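Local coordinates for putative periplasmic protein (Bacteroides eggerthii, PDB 4HBR), which is of unknown function but is a putative periplasmic protein of the PF11396 family, built of helices packed against an antiparallel sheet, at residues D6-A11 with P48-V53. Residues are numbered along the deposited sequence; the frame is centred on the assembly and turned at random.
Sequences DSVQIA and PDAEWV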
loop_
_atom_site.group_PDB
_atom_site.type_symbol
_atom_site.label_atom_id
_atom_site.label_comp_id
_atom_site.label_asym_id
_atom_site.label_seq_id
_atom_site.Cartn_x
_atom_site.Cartn_y
_atom_site.Cartn_z
ATOM N N ASP A 6 -23.545 5.491 0.040
ATOM C CA ASP A 6 -23.591 6.454 -1.067
ATOM C C ASP A 6 -22.611 7.608 -0.867
ATOM O O ASP A 6 -21.902 7.977 -1.815
ATOM C CB ASP A 6 -25.019 7.003 -1.264
ATOM C CG ASP A 6 -25.989 6.050 -1.950
ATOM O OD1 ASP A 6 -25.542 5.269 -2.825
ATOM O OD2 ASP A 6 -27.208 6.126 -1.656
ATOM N N SER A 7 -22.527 8.139 0.372
ATOM C CA SER A 7 -21.633 9.247 0.730
ATOM C C SER A 7 -20.163 8.908 0.461
ATOM O O SER A 7 -19.412 9.776 0.022
ATOM C CB SER A 7 -21.819 9.640 2.192
ATOM O OG SER A 7 -21.356 8.645 3.091
ATOM N N VAL A 8 -19.768 7.649 0.728
ATOM C CA VAL A 8 -18.410 7.134 0.564
ATOM C C VAL A 8 -18.115 7.004 -0.943
ATOM O O VAL A 8 -17.042 7.411 -1.401
ATOM C CB VAL A 8 -18.230 5.800 1.351
ATOM C CG1 VAL A 8 -16.941 5.088 0.977
ATOM C CG2 VAL A 8 -18.280 6.038 2.857
ATOM N N GLN A 9 -19.083 6.489 -1.714
ATOM C CA GLN A 9 -18.949 6.341 -3.168
ATOM C C GLN A 9 -18.831 7.715 -3.854
ATOM O O GLN A 9 -18.029 7.857 -4.786
ATOM C CB GLN A 9 -20.124 5.538 -3.739
ATOM C CG GLN A 9 -20.070 4.058 -3.337
ATOM C CD GLN A 9 -21.155 3.265 -3.994
ATOM O OE1 GLN A 9 -21.160 3.066 -5.209
ATOM N NE2 GLN A 9 -22.109 2.804 -3.206
ATOM N N ILE A 10 -19.599 8.733 -3.368
ATOM C CA ILE A 10 -19.574 10.115 -3.883
ATOM C C ILE A 10 -18.196 10.746 -3.573
ATOM O O ILE A 10 -17.600 11.389 -4.449
ATOM C CB ILE A 10 -20.775 10.951 -3.330
ATOM C CG1 ILE A 10 -22.091 10.503 -3.997
ATOM C CG2 ILE A 10 -20.572 12.473 -3.529
ATOM C CD1 ILE A 10 -23.338 10.738 -3.192
ATOM N N ALA A 11 -17.674 10.495 -2.358
ATOM C CA ALA A 11 -16.367 10.993 -1.920
ATOM C C ALA A 11 -15.226 10.462 -2.802
ATOM O O ALA A 11 -14.340 11.239 -3.153
ATOM C CB ALA A 11 -16.122 10.634 -0.472
ATOM N N PRO A 48 -16.808 5.445 7.840
ATOM C CA PRO A 48 -18.218 5.436 7.406
ATOM C C PRO A 48 -18.787 6.850 7.144
ATOM O O PRO A 48 -19.792 6.974 6.430
ATOM C CB PRO A 48 -18.933 4.744 8.571
ATOM C CG PRO A 48 -17.872 3.902 9.209
ATOM C CD PRO A 48 -16.659 4.775 9.150
ATOM N N ASP A 49 -18.107 7.913 7.660
ATOM C CA ASP A 49 -18.486 9.320 7.478
ATOM C C ASP A 49 -17.876 9.929 6.195
ATOM O O ASP A 49 -17.874 11.156 6.043
ATOM C CB ASP A 49 -18.091 10.151 8.712
ATOM C CG ASP A 49 -18.897 9.805 9.959
ATOM O OD1 ASP A 49 -20.149 9.944 9.924
ATOM O OD2 ASP A 49 -18.284 9.412 10.972
ATOM N N ALA A 50 -17.397 9.064 5.266
ATOM C CA ALA A 50 -16.824 9.389 3.949
ATOM C C ALA A 50 -15.522 10.227 4.013
ATOM O O ALA A 50 -15.231 10.990 3.087
ATOM C CB ALA A 50 -17.857 10.084 3.058
ATOM N N GLU A 51 -14.717 10.039 5.061
ATOM C CA GLU A 51 -13.423 10.712 5.189
ATOM C C GLU A 51 -12.340 9.734 4.738
ATOM O O GLU A 51 -12.268 8.630 5.284
ATOM C CB GLU A 51 -13.164 11.184 6.642
ATOM C CG GLU A 51 -14.252 12.048 7.263
ATOM C CD GLU A 51 -14.524 11.865 8.753
ATOM O OE1 GLU A 51 -14.219 10.786 9.315
ATOM O OE2 GLU A 51 -15.100 12.804 9.351
ATOM N N TRP A 52 -11.528 10.099 3.739
ATOM C CA TRP A 52 -10.457 9.203 3.292
ATOM C C TRP A 52 -9.315 9.274 4.330
ATOM O O TRP A 52 -9.032 10.356 4.854
ATOM C CB TRP A 52 -9.996 9.496 1.840
ATOM C CG TRP A 52 -9.011 10.624 1.694
ATOM C CD1 TRP A 52 -9.298 11.955 1.520
ATOM C CD2 TRP A 52 -7.572 10.512 1.646
ATOM N NE1 TRP A 52 -8.131 12.681 1.371
ATOM C CE2 TRP A 52 -7.057 11.819 1.442
ATOM C CE3 TRP A 52 -6.668 9.431 1.729
ATOM C CZ2 TRP A 52 -5.683 12.069 1.339
ATOM C CZ3 TRP A 52 -5.304 9.688 1.626
ATOM C CH2 TRP A 52 -4.828 10.990 1.434
ATOM N N VAL A 53 -8.731 8.117 4.681
ATOM C CA VAL A 53 -7.703 8.030 5.724
ATOM C C VAL A 53 -6.396 7.423 5.195
ATOM O O VAL A 53 -5.358 7.553 5.841
ATOM C CB VAL A 53 -8.213 7.263 6.981
ATOM C CG1 VAL A 53 -9.317 8.047 7.702
ATOM C CG2 VAL A 53 -8.692 5.857 6.632
#
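Pro-48 meets the helix through its carbonyl oxygen, while its ring lies on Tyr-31. Pro-48 O is 4.0 Å from Ser-7 OG and 4.0 Å from Val-8 CG2. At these distances they are van der Waals contacts, too long for a hydrogen bond from Ser-7 OG. Ser-7 OG lies between its own backbone N and carbonyl carbon (chi1 69°), which turns it toward the loop, 3.8 Å from Ala-50 CB.

The turn belongs to the hairpin that joins strand 40-46 to strand 52-58, neighbours in the antiparallel sheet. The N-terminal helix 6-15 packs against this hairpin, with Val-8 and Ala-11 also resting on Phe-46.

Ala-50 makes most of the contact. It has a left-handed backbone conformation (phi 63°, psi 32°), and its methyl points at the helix among Ser-7, Val-8 and Ala-11. Ala-50 CB lies 3.4 Å from Ser-7 O. That oxygen already accepts the helical bond from Ala-11 N. Val-8 CG2, anti to its own carbonyl carbon and beside its backbone N, is the branch turned to the loop; it reaches Ala-50 CA at 3.8 Å. One helical turn beyond Ser-7, Ala-11 CB meets Ala-50 CB at 4.0 Å and Ala-50 O at 3.7 Å. The CB of Glu-51 points away from the helix, and its OE1 is hydrogen-bonded to Thr-47 OG1. Strand 52-58 starts at Trp-52, whose side chain also rests on Phe-46.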